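Local coordinates for protein ribonucleoside-diphosphate reductase (Pseudomonas aeruginosa, PDB 5IM3) that probably reduces ribonucleoside diphosphates to the deoxyribonucleotides needed for DNA synthesis and binds dATP as an allosteric effector, at residues L226-D229 / T230-A233; Q293-Y297 / L298-T302; K545-W548 / R549-S553. All coordinates share one frame; numbering follows the deposited sequence.

Contact 1: L226-D229 / T230-A233; sequences LLMD and TLRA
Asp-229 and Arg-232 form an i to i+3 salt bridge on helix 219-239, in the second ATP cone region of the chain. Arg-232 NH2 donates a hydrogen bond to Asp-229 OD1 at 2.8 Å; the donor comes to the anti side of the carboxylate, 24° out of its plane. Carboxylate and guanidinium are turned 61° apart, so a single N-H joins them rather than a parallel pair. A bend at chi3 (-66°) folds the arginine back along its own helix, and one face of the guanidinium comes to lie over Asp-229 CA and Met-228 O. The second terminal nitrogen, NH1, lies 3.4 Å from Met-228 CG, the two side chains crossing at about a right angle. Both ionic groups have second partners: Asp-229 OD2 pairs with Arg-164, and Arg-232 NE donates to Ala-245 O. This buried arginine is thus gripped from two directions, which should fix the rotation of its guanidinium. Met-228 SD and Leu-231 CD2, 4.2 Å apart, add buried apolar packing toward helix 297-307, where Met-228 touches Leu-300 and Leu-231 touches Tyr-304.

The flank made by Leu-227 and Thr-230, both partly exposed, is looser. Leu-227 CG stands 4.0 Å from Leu-231 CD1, and Thr-230 OG1 is bonded to Asn-202 of helix 198-210. Leu-227 O is shared by two weak bonds, from Thr-230 N at 3.0 Å and Leu-231 N at 3.5 Å, whereas Arg-232 N meets Met-228 O at 2.9 Å. The one close side-chain approach on this flank brings Leu-231 CD1 to 3.4 Å from Leu-227 O.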
ATOM      1  N   LEU A 226     -40.270  11.004  38.277  1.00 60.41           N
ATOM      2  CA  LEU A 226     -40.973  12.207  37.848  1.00 61.77           C
ATOM      3  C   LEU A 226     -41.807  11.943  36.601  1.00 62.93           C
ATOM      4  O   LEU A 226     -42.965  12.370  36.519  1.00 62.18           O
ATOM      5  CB  LEU A 226     -39.971  13.337  37.603  1.00 62.44           C
ATOM      6  CG  LEU A 226     -39.198  13.805  38.841  1.00 64.40           C
ATOM      7  CD1 LEU A 226     -38.079  14.764  38.458  1.00 63.68           C
ATOM      8  CD2 LEU A 226     -40.137  14.453  39.849  1.00 63.46           C
ATOM      9  N   LEU A 227     -41.238  11.239  35.618  1.00 63.14           N
ATOM     10  CA  LEU A 227     -41.988  10.896  34.414  1.00 63.47           C
ATOM     11  C   LEU A 227     -43.228  10.074  34.740  1.00 63.37           C
ATOM     12  O   LEU A 227     -44.235  10.159  34.029  1.00 63.48           O
ATOM     13  CB  LEU A 227     -41.088  10.130  33.441  1.00 62.60           C
ATOM     14  CG  LEU A 227     -41.749   9.595  32.167  1.00 62.54           C
ATOM     15  CD1 LEU A 227     -42.354  10.730  31.349  1.00 61.52           C
ATOM     16  CD2 LEU A 227     -40.741   8.805  31.337  1.00 62.01           C
ATOM     17  N   MET A 228     -43.171   9.270  35.804  1.00 66.45           N
ATOM     18  CA  MET A 228     -44.309   8.439  36.177  1.00 65.72           C
ATOM     19  C   MET A 228     -45.558   9.271  36.433  1.00 66.55           C
ATOM     20  O   MET A 228     -46.679   8.769  36.286  1.00 65.99           O
ATOM     21  CB  MET A 228     -43.958   7.621  37.419  1.00 67.14           C
ATOM     22  CG  MET A 228     -44.880   6.444  37.676  1.00 69.22           C
ATOM     23  SD  MET A 228     -44.494   5.028  36.631  1.00 69.95           S
ATOM     24  CE  MET A 228     -42.881   4.582  37.283  1.00 69.93           C
ATOM     25  N   ASP A 229     -45.391  10.538  36.820  1.00 67.29           N
ATOM     26  CA  ASP A 229     -46.547  11.382  37.102  1.00 68.07           C
ATOM     27  C   ASP A 229     -47.400  11.579  35.855  1.00 68.63           C
ATOM     28  O   ASP A 229     -48.633  11.601  35.936  1.00 68.29           O
ATOM     29  CB  ASP A 229     -46.084  12.730  37.657  1.00 70.03           C
ATOM     30  CG  ASP A 229     -47.139  13.402  38.515  1.00 71.33           C
ATOM     31  OD1 ASP A 229     -47.760  12.710  39.350  1.00 71.62           O
ATOM     32  OD2 ASP A 229     -47.346  14.623  38.354  1.00 72.62           O
ATOM     33  N   THR A 230     -46.761  11.722  34.690  1.00 69.13           N
ATOM     34  CA  THR A 230     -47.512  11.830  33.442  1.00 69.22           C
ATOM     35  C   THR A 230     -48.221  10.523  33.118  1.00 66.50           C
ATOM     36  O   THR A 230     -49.359  10.530  32.633  1.00 67.34           O
ATOM     37  CB  THR A 230     -46.582  12.219  32.291  1.00 70.77           C
ATOM     38  OG1 THR A 230     -45.864  13.409  32.631  1.00 71.81           O
ATOM     39  CG2 THR A 230     -47.379  12.461  31.012  1.00 71.74           C
ATOM     40  N   LEU A 231     -47.560   9.392  33.371  1.00 65.00           N
ATOM     41  CA  LEU A 231     -48.165   8.096  33.086  1.00 63.47           C
ATOM     42  C   LEU A 231     -49.397   7.860  33.952  1.00 62.31           C
ATOM     43  O   LEU A 231     -50.430   7.389  33.460  1.00 60.93           O
ATOM     44  CB  LEU A 231     -47.140   6.982  33.303  1.00 62.43           C
ATOM     45  CG  LEU A 231     -46.172   6.686  32.152  1.00 60.59           C
ATOM     46  CD1 LEU A 231     -45.338   7.901  31.786  1.00 61.67           C
ATOM     47  CD2 LEU A 231     -45.278   5.512  32.523  1.00 59.78           C
ATOM     48  N   ARG A 232     -49.307   8.183  35.244  1.00 62.80           N
ATOM     49  CA  ARG A 232     -50.443   7.987  36.138  1.00 62.46           C
ATOM     50  C   ARG A 232     -51.644   8.806  35.683  1.00 62.80           C
ATOM     51  O   ARG A 232     -52.767   8.294  35.605  1.00 64.08           O
ATOM     52  CB  ARG A 232     -50.050   8.347  37.570  1.00 62.35           C
ATOM     53  CG  ARG A 232     -49.029   7.405  38.186  1.00 61.99           C
ATOM     54  CD  ARG A 232     -48.843   7.676  39.670  1.00 63.30           C
ATOM     55  NE  ARG A 232     -48.236   8.982  39.921  1.00 63.16           N
ATOM     56  CZ  ARG A 232     -46.963   9.175  40.252  1.00 62.87           C
ATOM     57  NH1 ARG A 232     -46.133   8.149  40.388  1.00 63.63           N
ATOM     58  NH2 ARG A 232     -46.516  10.408  40.455  1.00 64.03           N
ATOM     59  N   ALA A 233     -51.425  10.083  35.364  1.00 61.36           N
ATOM     60  CA  ALA A 233     -52.517  10.919  34.876  1.00 64.55           C
ATOM     61  C   ALA A 233     -53.068  10.385  33.562  1.00 65.54           C
ATOM     62  O   ALA A 233     -54.288  10.315  33.371  1.00 65.75           O
ATOM     63  CB  ALA A 233     -52.040  12.360  34.709  1.00 65.45           C
TER

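Contact 2: Q293-Y297 / L298-T302; sequences QQFTY and LGLQT
The backbone passes from an extended run at Phe-295 and Thr-296 into the first turn of helix 297-307, and Thr-296 stands at the N-cap. Thr-296 O accepts from Leu-300 N at 3.1 Å, and Tyr-297 O from Gln-301 N at 3.0 Å, which begins the regular i to i+4 pattern. The cap itself is made by the threonine side chain: chi1 of 64° places OG1 between the backbone N and the carbonyl carbon, from where it accepts from Gly-299 N at 3.1 Å. One amide of the opening turn is thereby satisfied by a side chain.

Just before the cap, Phe-295 points its side chain toward the first turn. Leu-300 CD1 lies 4.3 Å above the phenyl plane, over the ring centre, while the CB atoms of Phe-295 and Leu-300 meet at 4.3 Å. Tyr-297 pairs with Gln-301, one turn later. With its CG trans to N (chi1 -177°), the phenol runs alongside Gln-301 in the same direction, and Gln-301 CG makes a CH-pi contact over one ring face, 4.2 Å from the centroid. The glutamine amide is nearly parallel to the ring, 12° away.

Several helices meet this helix start of the all-alpha domain. Helix 219-239 touches Thr-296, Tyr-297 and Leu-300, and its Ser-220 OG bonds to Tyr-297 N. Phe-295 packs on helix 319-330 and makes an edge-to-face contact with Phe-351, and helix 773-779 meets Leu-298 and Thr-302.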
ATOM      1  N   GLN A 293     -40.558   2.636  42.220  1.00 73.46           N
ATOM      2  CA  GLN A 293     -39.347   3.379  42.537  1.00 75.20           C
ATOM      3  C   GLN A 293     -38.086   2.696  42.020  1.00 73.77           C
ATOM      4  O   GLN A 293     -37.025   3.330  41.998  1.00 74.47           O
ATOM      5  CB  GLN A 293     -39.239   3.580  44.052  1.00 78.23           C
ATOM      6  CG  GLN A 293     -40.487   4.168  44.712  1.00 78.50           C
ATOM      7  CD  GLN A 293     -40.865   5.527  44.153  1.00 79.15           C
ATOM      8  OE1 GLN A 293     -41.426   5.626  43.063  1.00 79.94           O
ATOM      9  NE2 GLN A 293     -40.556   6.583  44.898  1.00 81.72           N
ATOM     10  N   GLN A 294     -38.177   1.432  41.600  1.00 64.97           N
ATOM     11  CA  GLN A 294     -37.005   0.692  41.148  1.00 64.70           C
ATOM     12  C   GLN A 294     -36.529   1.119  39.767  1.00 61.69           C
ATOM     13  O   GLN A 294     -35.385   0.828  39.406  1.00 62.06           O
ATOM     14  CB  GLN A 294     -37.309  -0.810  41.123  1.00 63.59           C
ATOM     15  CG  GLN A 294     -37.790  -1.380  42.449  1.00 65.97           C
ATOM     16  CD  GLN A 294     -38.336  -2.787  42.315  1.00 65.42           C
ATOM     17  OE1 GLN A 294     -38.453  -3.319  41.208  1.00 63.07           O
ATOM     18  NE2 GLN A 294     -38.677  -3.398  43.443  1.00 66.77           N
ATOM     19  N   PHE A 295     -37.366   1.810  39.001  1.00 60.32           N
ATOM     20  CA  PHE A 295     -37.117   2.002  37.580  1.00 58.73           C
ATOM     21  C   PHE A 295     -36.028   3.035  37.326  1.00 59.93           C
ATOM     22  O   PHE A 295     -36.037   4.125  37.909  1.00 61.08           O
ATOM     23  CB  PHE A 295     -38.398   2.434  36.868  1.00 58.46           C
ATOM     24  CG  PHE A 295     -39.322   1.300  36.547  1.00 58.75           C
ATOM     25  CD1 PHE A 295     -38.990   0.380  35.568  1.00 57.55           C
ATOM     26  CD2 PHE A 295     -40.527   1.162  37.212  1.00 57.47           C
ATOM     27  CE1 PHE A 295     -39.838  -0.664  35.265  1.00 55.04           C
ATOM     28  CE2 PHE A 295     -41.379   0.120  36.914  1.00 57.39           C
ATOM     29  CZ  PHE A 295     -41.035  -0.794  35.941  1.00 56.27           C
ATOM     30  N   THR A 296     -35.094   2.683  36.450  1.00 62.66           N
ATOM     31  CA  THR A 296     -34.233   3.660  35.812  1.00 64.24           C
ATOM     32  C   THR A 296     -35.005   4.373  34.705  1.00 65.93           C
ATOM     33  O   THR A 296     -36.040   3.895  34.227  1.00 63.20           O
ATOM     34  CB  THR A 296     -32.991   2.988  35.226  1.00 64.74           C
ATOM     35  OG1 THR A 296     -33.386   2.078  34.188  1.00 64.55           O
ATOM     36  CG2 THR A 296     -32.237   2.222  36.302  1.00 65.81           C
ATOM     37  N   TYR A 297     -34.492   5.535  34.301  1.00 68.51           N
ATOM     38  CA  TYR A 297     -35.149   6.301  33.247  1.00 69.36           C
ATOM     39  C   TYR A 297     -35.213   5.504  31.951  1.00 68.00           C
ATOM     40  O   TYR A 297     -36.239   5.507  31.257  1.00 66.00           O
ATOM     41  CB  TYR A 297     -34.417   7.625  33.037  1.00 73.61           C
ATOM     42  CG  TYR A 297     -35.057   8.533  32.015  1.00 75.24           C
ATOM     43  CD1 TYR A 297     -36.400   8.878  32.108  1.00 75.34           C
ATOM     44  CD2 TYR A 297     -34.314   9.065  30.970  1.00 77.06           C
ATOM     45  CE1 TYR A 297     -36.989   9.715  31.179  1.00 76.10           C
ATOM     46  CE2 TYR A 297     -34.894   9.905  30.037  1.00 78.52           C
ATOM     47  CZ  TYR A 297     -36.231  10.226  30.147  1.00 78.15           C
ATOM     48  OH  TYR A 297     -36.815  11.061  29.223  1.00 79.68           O
ATOM     49  N   LEU A 298     -34.133   4.798  31.615  1.00 66.78           N
ATOM     50  CA  LEU A 298     -34.118   4.013  30.387  1.00 63.18           C
ATOM     51  C   LEU A 298     -35.075   2.833  30.476  1.00 62.28           C
ATOM     52  O   LEU A 298     -35.739   2.489  29.491  1.00 60.23           O
ATOM     53  CB  LEU A 298     -32.698   3.533  30.096  1.00 63.45           C
ATOM     54  CG  LEU A 298     -32.531   2.657  28.853  1.00 64.96           C
ATOM     55  CD1 LEU A 298     -32.952   3.410  27.600  1.00 64.21           C
ATOM     56  CD2 LEU A 298     -31.095   2.171  28.730  1.00 64.14           C
ATOM     57  N   GLY A 299     -35.163   2.199  31.646  1.00 63.84           N
ATOM     58  CA  GLY A 299     -36.047   1.054  31.787  1.00 62.27           C
ATOM     59  C   GLY A 299     -37.510   1.422  31.622  1.00 60.76           C
ATOM     60  O   GLY A 299     -38.268   0.707  30.961  1.00 60.95           O
ATOM     61  N   LEU A 300     -37.923   2.544  32.210  1.00 56.52           N
ATOM     62  CA  LEU A 300     -39.318   2.961  32.108  1.00 56.97           C
ATOM     63  C   LEU A 300     -39.647   3.439  30.700  1.00 58.74           C
ATOM     64  O   LEU A 300     -40.704   3.101  30.156  1.00 56.49           O
ATOM     65  CB  LEU A 300     -39.613   4.060  33.130  1.00 56.56           C
ATOM     66  CG  LEU A 300     -41.077   4.500  33.246  1.00 55.65           C
ATOM     67  CD1 LEU A 300     -41.941   3.347  33.715  1.00 52.66           C
ATOM     68  CD2 LEU A 300     -41.221   5.696  34.191  1.00 58.45           C
ATOM     69  N   GLN A 301     -38.758   4.239  30.102  1.00 68.28           N
ATOM     70  CA  GLN A 301     -38.919   4.622  28.705  1.00 71.31           C
ATOM     71  C   GLN A 301     -39.135   3.402  27.820  1.00 66.72           C
ATOM     72  O   GLN A 301     -40.011   3.403  26.949  1.00 65.82           O
ATOM     73  CB  GLN A 301     -37.690   5.403  28.234  1.00 76.97           C
ATOM     74  CG  GLN A 301     -37.792   6.905  28.428  1.00 82.61           C
ATOM     75  CD  GLN A 301     -38.548   7.584  27.302  1.00 85.38           C
ATOM     76  OE1 GLN A 301     -39.779   7.662  27.320  1.00 84.08           O
ATOM     77  NE2 GLN A 301     -37.812   8.079  26.311  1.00 87.14           N
ATOM     78  N   THR A 302     -38.346   2.346  28.037  1.00 57.74           N
ATOM     79  CA  THR A 302     -38.442   1.157  27.197  1.00 55.13           C
ATOM     80  C   THR A 302     -39.833   0.543  27.274  1.00 52.20           C
ATOM     81  O   THR A 302     -40.463   0.265  26.247  1.00 49.21           O
ATOM     82  CB  THR A 302     -37.386   0.134  27.618  1.00 55.18           C
ATOM     83  OG1 THR A 302     -36.079   0.697  27.454  1.00 55.16           O
ATOM     84  CG2 THR A 302     -37.500  -1.137  26.781  1.00 51.60           C
TER

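Contact 3: K545-W548 / R549-S553; sequences KDLW and RKMLS
One face of the Trp-548 indole is covered by the isopropyl end of Leu-552, a residue one turn later on helix 544-558 of the barrel domain. The two methyls divide the ring system between them. Leu-552 CD1 lies 3.3 Å above the plane near the pyrrole part, 3.4 Å from Trp-548 NE1, while Leu-552 CD2 makes a CH-pi contact with the six-membered ring, 4.1 Å from its centroid and 17° off the normal. At the benzo side, Met-551 CE approaches Trp-548 CE3 obliquely at 4.2 Å, its side chain crossing the indole at about a right angle. The indole swings out with CG trans to the backbone N (chi1 175°); Leu-552 CG takes the position beside its own N (chi1 -60°), and the leucine can therefore lean back over the ring.

The buried indole nitrogen is satisfied by Asp-889 of helix 885-897, and Phe-491, Met-492 and Val-495 of helix 489-496 also touch the ring. Tyr-892 meets both Trp-548 and Leu-552. This side of the helix packs against both helices 489-496 and 885-897, while Lys-545, Asp-546 and Arg-549 are exposed. Backbone bonds of the regular i to i+4 kind join the two segments. Met-551 also packs on Leu-547, its SD 4.1 Å from Leu-547 CG, and Met-551 CG rests 3.1 Å from Leu-547 O.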
ATOM      1  N   LYS A 545      -6.109 -26.074   6.766  1.00 62.74           N
ATOM      2  CA  LYS A 545      -5.620 -24.768   7.201  1.00 62.70           C
ATOM      3  C   LYS A 545      -6.047 -23.668   6.238  1.00 61.62           C
ATOM      4  O   LYS A 545      -6.334 -22.541   6.658  1.00 61.27           O
ATOM      5  CB  LYS A 545      -4.098 -24.798   7.331  1.00 67.35           C
ATOM      6  CG  LYS A 545      -3.586 -25.000   8.750  1.00 70.57           C
ATOM      7  CD  LYS A 545      -2.080 -25.235   8.762  1.00 73.43           C
ATOM      8  CE  LYS A 545      -1.492 -25.090  10.159  1.00 76.08           C
ATOM      9  NZ  LYS A 545      -1.347 -23.661  10.559  1.00 77.71           N
ATOM     10  N   ASP A 546      -6.094 -23.974   4.938  1.00 60.43           N
ATOM     11  CA  ASP A 546      -6.460 -22.961   3.951  1.00 59.05           C
ATOM     12  C   ASP A 546      -7.931 -22.583   4.066  1.00 55.81           C
ATOM     13  O   ASP A 546      -8.284 -21.403   3.968  1.00 57.27           O
ATOM     14  CB  ASP A 546      -6.144 -23.461   2.541  1.00 59.12           C
ATOM     15  CG  ASP A 546      -4.655 -23.621   2.296  1.00 62.15           C
ATOM     16  OD1 ASP A 546      -3.853 -23.069   3.079  1.00 62.98           O
ATOM     17  OD2 ASP A 546      -4.288 -24.294   1.309  1.00 63.20           O
ATOM     18  N   LEU A 547      -8.804 -23.568   4.268  1.00 51.31           N
ATOM     19  CA  LEU A 547     -10.219 -23.262   4.443  1.00 50.60           C
ATOM     20  C   LEU A 547     -10.457 -22.569   5.779  1.00 49.52           C
ATOM     21  O   LEU A 547     -11.257 -21.630   5.868  1.00 48.58           O
ATOM     22  CB  LEU A 547     -11.047 -24.544   4.332  1.00 46.88           C
ATOM     23  CG  LEU A 547     -12.567 -24.384   4.366  1.00 46.19           C
ATOM     24  CD1 LEU A 547     -13.047 -23.511   3.215  1.00 46.50           C
ATOM     25  CD2 LEU A 547     -13.247 -25.748   4.327  1.00 46.26           C
ATOM     26  N   TRP A 548      -9.763 -23.020   6.824  1.00 48.71           N
ATOM     27  CA  TRP A 548      -9.839 -22.362   8.123  1.00 48.93           C
ATOM     28  C   TRP A 548      -9.449 -20.892   8.015  1.00 51.43           C
ATOM     29  O   TRP A 548     -10.145 -20.011   8.536  1.00 50.08           O
ATOM     30  CB  TRP A 548      -8.935 -23.107   9.106  1.00 49.57           C
ATOM     31  CG  TRP A 548      -8.803 -22.506  10.472  1.00 49.31           C
ATOM     32  CD1 TRP A 548      -7.669 -21.989  11.031  1.00 50.78           C
ATOM     33  CD2 TRP A 548      -9.829 -22.385  11.464  1.00 48.92           C
ATOM     34  NE1 TRP A 548      -7.928 -21.547  12.305  1.00 51.07           N
ATOM     35  CE2 TRP A 548      -9.247 -21.778  12.596  1.00 50.91           C
ATOM     36  CE3 TRP A 548     -11.184 -22.725  11.505  1.00 48.53           C
ATOM     37  CZ2 TRP A 548      -9.972 -21.504  13.754  1.00 48.42           C
ATOM     38  CZ3 TRP A 548     -11.903 -22.449  12.659  1.00 47.60           C
ATOM     39  CH2 TRP A 548     -11.295 -21.846  13.764  1.00 47.78           C
ATOM     40  N   ARG A 549      -8.346 -20.605   7.316  1.00 51.90           N
ATOM     41  CA  ARG A 549      -7.919 -19.221   7.126  1.00 54.22           C
ATOM     42  C   ARG A 549      -8.981 -18.410   6.393  1.00 50.64           C
ATOM     43  O   ARG A 549      -9.246 -17.256   6.748  1.00 48.12           O
ATOM     44  CB  ARG A 549      -6.592 -19.185   6.361  1.00 58.07           C
ATOM     45  CG  ARG A 549      -6.127 -17.789   5.966  1.00 61.22           C
ATOM     46  CD  ARG A 549      -4.787 -17.817   5.232  1.00 66.99           C
ATOM     47  NE  ARG A 549      -3.673 -18.154   6.116  1.00 70.78           N
ATOM     48  CZ  ARG A 549      -2.388 -18.015   5.793  1.00 76.79           C
ATOM     49  NH1 ARG A 549      -2.043 -17.539   4.602  1.00 78.88           N
ATOM     50  NH2 ARG A 549      -1.441 -18.347   6.665  1.00 78.52           N
ATOM     51  N   LYS A 550      -9.596 -18.996   5.363  1.00 52.79           N
ATOM     52  CA  LYS A 550     -10.659 -18.303   4.644  1.00 53.40           C
ATOM     53  C   LYS A 550     -11.849 -18.033   5.557  1.00 52.70           C
ATOM     54  O   LYS A 550     -12.460 -16.959   5.496  1.00 52.08           O
ATOM     55  CB  LYS A 550     -11.086 -19.128   3.430  1.00 55.75           C
ATOM     56  CG  LYS A 550     -12.159 -18.482   2.565  1.00 56.22           C
ATOM     57  CD  LYS A 550     -11.632 -17.240   1.866  1.00 60.10           C
ATOM     58  CE  LYS A 550     -12.626 -16.716   0.847  1.00 60.84           C
ATOM     59  NZ  LYS A 550     -12.136 -15.479   0.180  1.00 64.28           N
ATOM     60  N   MET A 551     -12.189 -18.996   6.415  1.00 47.50           N
ATOM     61  CA  MET A 551     -13.298 -18.808   7.342  1.00 47.34           C
ATOM     62  C   MET A 551     -13.030 -17.645   8.291  1.00 47.31           C
ATOM     63  O   MET A 551     -13.923 -16.832   8.555  1.00 46.82           O
ATOM     64  CB  MET A 551     -13.548 -20.101   8.121  1.00 45.72           C
ATOM     65  CG  MET A 551     -13.998 -21.269   7.249  1.00 47.34           C
ATOM     66  SD  MET A 551     -13.714 -22.888   7.996  1.00 48.74           S
ATOM     67  CE  MET A 551     -14.791 -22.804   9.433  1.00 48.29           C
ATOM     68  N   LEU A 552     -11.803 -17.540   8.809  1.00 49.05           N
ATOM     69  CA  LEU A 552     -11.506 -16.469   9.757  1.00 49.70           C
ATOM     70  C   LEU A 552     -11.397 -15.115   9.066  1.00 48.08           C
ATOM     71  O   LEU A 552     -11.784 -14.096   9.649  1.00 49.24           O
ATOM     72  CB  LEU A 552     -10.223 -16.782  10.526  1.00 49.01           C
ATOM     73  CG  LEU A 552     -10.253 -18.076  11.345  1.00 49.97           C
ATOM     74  CD1 LEU A 552      -8.934 -18.258  12.085  1.00 50.68           C
ATOM     75  CD2 LEU A 552     -11.430 -18.103  12.321  1.00 49.18           C
ATOM     76  N   SER A 553     -10.899 -15.079   7.831  1.00 46.74           N
ATOM     77  CA  SER A 553     -10.792 -13.806   7.128  1.00 48.69           C
ATOM     78  C   SER A 553     -12.166 -13.260   6.760  1.00 47.67           C
ATOM     79  O   SER A 553     -12.383 -12.043   6.795  1.00 46.19           O
ATOM     80  CB  SER A 553      -9.918 -13.959   5.881  1.00 50.58           C
ATOM     81  OG  SER A 553     -10.532 -14.802   4.929  1.00 57.55           O
TER

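From the N terminus the chain forms contact 1 within helix 219-239, contact 2 at the start of helix 297-307, and contact 3 within helix 544-558. Each is local and closes no long loop; they follow in series, without nesting or crossing. Contacts 1 and 2, their centres about 12 Å apart, touch directly: Met-228 CE lies 3.7 Å from Leu-300 CD2, and Leu-227 CD2 lies 3.9 Å from Tyr-297 CE1. Packing thus joins a helix of the second ATP cone to the all-alpha domain. Contact 3 belongs to the barrel domain, its centre about 45 Å from that of contact 2, and lies across the chain's centre from contact 1.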